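Local coordinates for protein replicative DNA helicase (PDB 6RIY) that is an intein that probably excises itself from its host helicase precursor and joins the flanking segments through a new peptide bond, at residues P9-W14 and G23-G28; T15-V20 and R123-D128. All coordinates share one frame; numbering follows the deposited sequence.

Contact 1: residues P9-W14 and G23-G28; sequences PTPTGW and GDELLG
OG1 of Thr10 is held by two backbone N-H groups of its own loop, Gly13 N at 2.8 Å and, weakly, Thr12 N at 3.4 Å, while CB of the same threonine leans on Glu25 O across the contact. Thr10 N also donates to Gly13 O at 2.9 Å, so two bonds link Thr10 and Gly13 across the turn. No direct hydrogen bond joins 9-14 to 23-28. A water does so instead, giving a proton to Pro9 O at 2.8 Å and accepting one from Leu27 N at 2.9 Å.

Leu27 carries most of the apolar contact. Its chi1 of -58° keeps CG beside its own backbone N, and the two methyls then fork over the loop: CD1 meets Pro9 CB at 3.7 Å, CD2 meets Pro11 CD at 3.8 Å. Glu25 crosses the Pro11 ring at about a right angle, its OE1 3.5 Å from Pro11 CG; both residues are exposed. The side chain of Leu26 leaves its backbone away from the loop and packs on Val36, Tyr134 and Thr15. An ST motif closes the loop of the hairpin 7-9/14-16, which packs beside strand 25-27 of the Hedgehog/intein fold.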
loop_
_atom_site.group_PDB
_atom_site.type_symbol
_atom_site.label_atom_id
_atom_site.label_comp_id
_atom_site.label_asym_id
_atom_site.label_seq_id
_atom_site.Cartn_x
_atom_site.Cartn_y
_atom_site.Cartn_z
ATOM N N PRO A 9 -6.582 -6.054 -4.110
ATOM C CA PRO A 9 -7.061 -6.851 -5.238
ATOM C C PRO A 9 -6.219 -8.103 -5.415
ATOM O O PRO A 9 -5.011 -8.110 -5.174
ATOM C CB PRO A 9 -6.897 -5.909 -6.437
ATOM C CG PRO A 9 -5.741 -5.063 -6.056
ATOM C CD PRO A 9 -5.845 -4.856 -4.553
ATOM N N THR A 10 -6.870 -9.174 -5.842
ATOM C CA THR A 10 -6.230 -10.440 -6.159
ATOM C C THR A 10 -6.653 -10.846 -7.556
ATOM O O THR A 10 -7.554 -10.234 -8.140
ATOM C CB THR A 10 -6.630 -11.524 -5.147
ATOM O OG1 THR A 10 -8.004 -11.864 -5.351
ATOM C CG2 THR A 10 -6.435 -11.012 -3.735
ATOM N N PRO A 11 -6.020 -11.872 -8.135
ATOM C CA PRO A 11 -6.467 -12.323 -9.467
ATOM C C PRO A 11 -7.933 -12.725 -9.518
ATOM O O PRO A 11 -8.573 -12.561 -10.565
ATOM C CB PRO A 11 -5.539 -13.511 -9.764
ATOM C CG PRO A 11 -4.313 -13.223 -9.012
ATOM C CD PRO A 11 -4.760 -12.533 -7.742
ATOM N N THR A 12 -8.494 -13.221 -8.413
ATOM C CA THR A 12 -9.886 -13.650 -8.382
ATOM C C THR A 12 -10.832 -12.624 -7.773
ATOM O O THR A 12 -12.029 -12.655 -8.078
ATOM C CB THR A 12 -10.022 -14.959 -7.600
ATOM O OG1 THR A 12 -9.625 -14.743 -6.242
ATOM C CG2 THR A 12 -9.149 -16.040 -8.217
ATOM N N GLY A 13 -10.343 -11.729 -6.918
ATOM C CA GLY A 13 -11.241 -10.746 -6.347
ATOM C C GLY A 13 -10.602 -9.769 -5.385
ATOM O O GLY A 13 -9.790 -8.926 -5.780
ATOM N N TRP A 14 -10.973 -9.861 -4.113
ATOM C CA TRP A 14 -10.556 -8.877 -3.127
ATOM C C TRP A 14 -10.324 -9.568 -1.800
ATOM O O TRP A 14 -11.181 -10.328 -1.340
ATOM C CB TRP A 14 -11.627 -7.791 -2.947
ATOM C CG TRP A 14 -11.760 -6.880 -4.110
ATOM C CD1 TRP A 14 -12.653 -6.981 -5.144
ATOM C CD2 TRP A 14 -10.990 -5.705 -4.352
ATOM N NE1 TRP A 14 -12.470 -5.938 -6.022
ATOM C CE2 TRP A 14 -11.457 -5.140 -5.555
ATOM C CE3 TRP A 14 -9.948 -5.072 -3.666
ATOM C CZ2 TRP A 14 -10.906 -3.973 -6.095
ATOM C CZ3 TRP A 14 -9.406 -3.916 -4.201
ATOM C CH2 TRP A 14 -9.885 -3.377 -5.404
ATOM N N GLY A 23 2.148 -17.310 0.372
ATOM C CA GLY A 23 1.711 -18.113 -0.750
ATOM C C GLY A 23 0.500 -17.571 -1.473
ATOM O O GLY A 23 0.219 -18.019 -2.590
ATOM N N ASP A 24 -0.227 -16.630 -0.871
ATOM C CA ASP A 24 -1.345 -15.991 -1.553
ATOM C C ASP A 24 -0.845 -15.135 -2.712
ATOM O O ASP A 24 0.271 -14.612 -2.682
ATOM C CB ASP A 24 -2.128 -15.099 -0.587
ATOM C CG ASP A 24 -2.928 -15.885 0.429
ATOM O OD1 ASP A 24 -2.919 -17.139 0.366
ATOM O OD2 ASP A 24 -3.555 -15.243 1.302
ATOM N N GLU A 25 -1.698 -14.969 -3.723
ATOM C CA GLU A 25 -1.416 -14.094 -4.857
ATOM C C GLU A 25 -2.069 -12.730 -4.639
ATOM O O GLU A 25 -3.284 -12.644 -4.424
ATOM C CB GLU A 25 -1.919 -14.708 -6.163
ATOM C CG GLU A 25 -1.079 -15.875 -6.656
ATOM C CD GLU A 25 -1.448 -16.303 -8.058
ATOM O OE1 GLU A 25 -2.642 -16.216 -8.414
ATOM O OE2 GLU A 25 -0.541 -16.733 -8.803
ATOM N N LEU A 26 -1.261 -11.675 -4.694
ATOM C CA LEU A 26 -1.733 -10.308 -4.837
ATOM C C LEU A 26 -1.462 -9.878 -6.278
ATOM O O LEU A 26 -1.181 -10.718 -7.137
ATOM C CB LEU A 26 -1.050 -9.388 -3.810
ATOM C CG LEU A 26 -1.209 -9.740 -2.324
ATOM C CD1 LEU A 26 -0.304 -8.858 -1.463
ATOM C CD2 LEU A 26 -2.666 -9.630 -1.877
ATOM N N LEU A 27 -1.517 -8.575 -6.550
ATOM C CA LEU A 27 -1.209 -8.050 -7.873
ATOM C C LEU A 27 -0.005 -7.129 -7.794
ATOM O O LEU A 27 0.062 -6.263 -6.924
ATOM C CB LEU A 27 -2.393 -7.280 -8.455
ATOM C CG LEU A 27 -3.696 -8.066 -8.578
ATOM C CD1 LEU A 27 -4.760 -7.162 -9.214
ATOM C CD2 LEU A 27 -3.491 -9.339 -9.387
ATOM N N GLY A 28 0.929 -7.299 -8.719
ATOM C CA GLY A 28 2.044 -6.383 -8.828
ATOM C C GLY A 28 1.658 -5.087 -9.508
ATOM O O GLY A 28 0.521 -4.874 -9.926
HETATM O O HOH W 1 -2.675 -6.610 -4.724
#

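Contact 2: residues T15-V20 and R123-D128; sequences TTMGDV and RCVEVD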
loop_
_atom_site.group_PDB
_atom_site.type_symbol
_atom_site.label_atom_id
_atom_site.label_comp_id
_atom_site.label_asym_id
_atom_site.label_seq_id
_atom_site.Cartn_x
_atom_site.Cartn_y
_atom_site.Cartn_z
ATOM N N THR A 15 -9.185 -9.277 -1.183
ATOM C CA THR A 15 -8.848 -9.785 0.140
ATOM C C THR A 15 -8.456 -8.611 1.023
ATOM O O THR A 15 -8.100 -7.537 0.535
ATOM C CB THR A 15 -7.697 -10.811 0.094
ATOM O OG1 THR A 15 -7.610 -11.496 1.355
ATOM C CG2 THR A 15 -6.363 -10.123 -0.191
ATOM N N THR A 16 -8.538 -8.810 2.339
ATOM C CA THR A 16 -8.037 -7.779 3.238
ATOM C C THR A 16 -6.591 -8.085 3.593
ATOM O O THR A 16 -6.149 -9.238 3.555
ATOM C CB THR A 16 -8.868 -7.693 4.515
ATOM O OG1 THR A 16 -8.848 -8.975 5.164
ATOM C CG2 THR A 16 -10.317 -7.297 4.216
ATOM N N MET A 17 -5.862 -7.041 3.980
ATOM C CA MET A 17 -4.512 -7.255 4.486
ATOM C C MET A 17 -4.527 -8.236 5.656
ATOM O O MET A 17 -3.616 -9.063 5.794
ATOM C CB MET A 17 -3.888 -5.921 4.892
ATOM C CG MET A 17 -2.556 -6.022 5.602
ATOM S SD MET A 17 -1.311 -6.882 4.622
ATOM C CE MET A 17 -0.588 -5.479 3.759
ATOM N N GLY A 18 -5.571 -8.189 6.487
ATOM C CA GLY A 18 -5.626 -9.103 7.622
ATOM C C GLY A 18 -5.710 -10.567 7.227
ATOM O O GLY A 18 -5.312 -11.450 7.996
ATOM N N ASP A 19 -6.250 -10.850 6.047
ATOM C CA ASP A 19 -6.465 -12.210 5.575
ATOM C C ASP A 19 -5.336 -12.726 4.685
ATOM O O ASP A 19 -5.451 -13.824 4.145
ATOM C CB ASP A 19 -7.793 -12.293 4.817
ATOM C CG ASP A 19 -8.960 -12.645 5.709
ATOM O OD1 ASP A 19 -8.742 -12.969 6.894
ATOM O OD2 ASP A 19 -10.108 -12.608 5.218
ATOM N N VAL A 20 -4.257 -11.974 4.517
ATOM C CA VAL A 20 -3.173 -12.398 3.632
ATOM C C VAL A 20 -2.293 -13.414 4.339
ATOM O O VAL A 20 -1.902 -13.215 5.493
ATOM C CB VAL A 20 -2.334 -11.193 3.170
ATOM C CG1 VAL A 20 -1.137 -11.680 2.381
ATOM C CG2 VAL A 20 -3.171 -10.271 2.327
ATOM N N ARG A 123 -0.110 -4.668 9.241
ATOM C CA ARG A 123 0.747 -5.788 8.854
ATOM C C ARG A 123 1.564 -5.414 7.625
ATOM O O ARG A 123 1.099 -4.647 6.780
ATOM C CB ARG A 123 -0.054 -7.042 8.479
ATOM C CG ARG A 123 -0.726 -7.803 9.585
ATOM C CD ARG A 123 -1.496 -8.987 8.978
ATOM N NE ARG A 123 -0.624 -10.124 8.695
ATOM C CZ ARG A 123 -0.923 -11.112 7.858
ATOM N NH1 ARG A 123 -2.070 -11.101 7.186
ATOM N NH2 ARG A 123 -0.068 -12.107 7.684
ATOM N N CYS A 124 2.736 -6.035 7.488
ATOM C CA CYS A 124 3.537 -5.963 6.270
ATOM C C CYS A 124 3.541 -7.294 5.530
ATOM O O CYS A 124 3.484 -8.369 6.136
ATOM C CB CYS A 124 4.993 -5.584 6.555
ATOM S SG CYS A 124 5.232 -4.003 7.330
ATOM N N VAL A 125 3.671 -7.206 4.207
ATOM C CA VAL A 125 3.896 -8.365 3.354
ATOM C C VAL A 125 5.176 -8.125 2.563
ATOM O O VAL A 125 5.590 -6.987 2.332
ATOM C CB VAL A 125 2.716 -8.629 2.393
ATOM C CG1 VAL A 125 1.433 -8.884 3.167
ATOM C CG2 VAL A 125 2.536 -7.442 1.435
ATOM N N GLU A 126 5.801 -9.216 2.139
ATOM C CA GLU A 126 6.816 -9.157 1.099
ATOM C C GLU A 126 6.317 -9.948 -0.102
ATOM O O GLU A 126 5.657 -10.976 0.056
ATOM C CB GLU A 126 8.153 -9.698 1.598
ATOM C CG GLU A 126 8.597 -9.068 2.914
ATOM C CD GLU A 126 9.991 -9.485 3.344
ATOM O OE1 GLU A 126 10.893 -9.540 2.481
ATOM O OE2 GLU A 126 10.187 -9.754 4.549
ATOM N N VAL A 127 6.622 -9.474 -1.307
ATOM C CA VAL A 127 6.113 -10.106 -2.516
ATOM C C VAL A 127 7.276 -10.449 -3.439
ATOM O O VAL A 127 8.391 -9.952 -3.283
ATOM C CB VAL A 127 5.078 -9.222 -3.237
ATOM C CG1 VAL A 127 3.815 -9.104 -2.367
ATOM C CG2 VAL A 127 5.673 -7.856 -3.514
ATOM N N ASP A 128 7.005 -11.330 -4.403
ATOM C CA ASP A 128 8.072 -11.961 -5.168
ATOM C C ASP A 128 8.386 -11.238 -6.474
ATOM O O ASP A 128 8.986 -11.832 -7.373
ATOM C CB ASP A 128 7.740 -13.433 -5.424
ATOM C CG ASP A 128 6.719 -13.636 -6.526
ATOM O OD1 ASP A 128 6.005 -12.680 -6.900
ATOM O OD2 ASP A 128 6.636 -14.777 -7.022
#
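Arg123 reaches across to the 3-10 turn 17-19 and fastens on Val20 O just beyond it. Its NH1 donates to that oxygen at 2.7 Å, with an N-H...O angle of 155°, arriving on a lone pair in the carbonyl plane, and Val20 O in turn lies close to the guanidinium plane. A weak bond from NH2 reaches the same Val20 O at 3.1 Å, and NH1 adds another weak one to Met17 O at 2.9 Å. Met17 O also accepts from Val20 N, so the arginine spans the turn's own backbone bond. A bend at chi3 (81°) turns the guanidinium out of line with the rest of the chain, and NE is tied to Thr40 O, which fixes the rotation of the group. A positive charge here would probably polarise the carbonyls of Met17 and Val20.

The tight part lies behind this polar grip. Met17 curls at chi2 and chi3, its CG over Arg123 CB and its SD meeting Val125 CG1 tip to tip at 3.7 Å; its CE closes on Arg123 O at 3.6 Å. Val20 crosses Val125 at about a right angle, CG1 against CG1 at 3.9 Å. All three apolar residues are buried. The other side is much looser: Gly18 buries little against the arginine, and Asp19 is exposed, with OD1 still 6.9 Å from Arg123 NH1, too far for a salt bridge.

Tyr134 of strand 133-136 packs on both Met17 and Val125, while Leu8 and Val36 touch Val20. Backbone bonds pair Arg123 with Leu2 and Cys124 with Thr40, so strand 122-127 lies between strands 2-3 and 33-39, and the turn after strand 14-16 packs against the side chains of Arg123 and Val125.

Centres of contacts 1 and 2 lie about 10 Å apart, and their segments alternate along the chain: 9-14, 15-20, 23-28, then 123-128 after 94 further residues. The first two run straight on from one another, so strand 14-16 carries the chain from one contact into the other. Strands 25-27 and 122-127 belong to one antiparallel four-stranded sheet, with 33-39 between them. The contacts also touch directly, Thr10 CG2 against Thr15 CG2 at 3.7 Å, and Leu26 packs on both Thr15 and Val127. Together they anchor the small hairpin 7-9/14-16 and its following turn to that sheet, joining N-terminal and C-terminal parts of the intein.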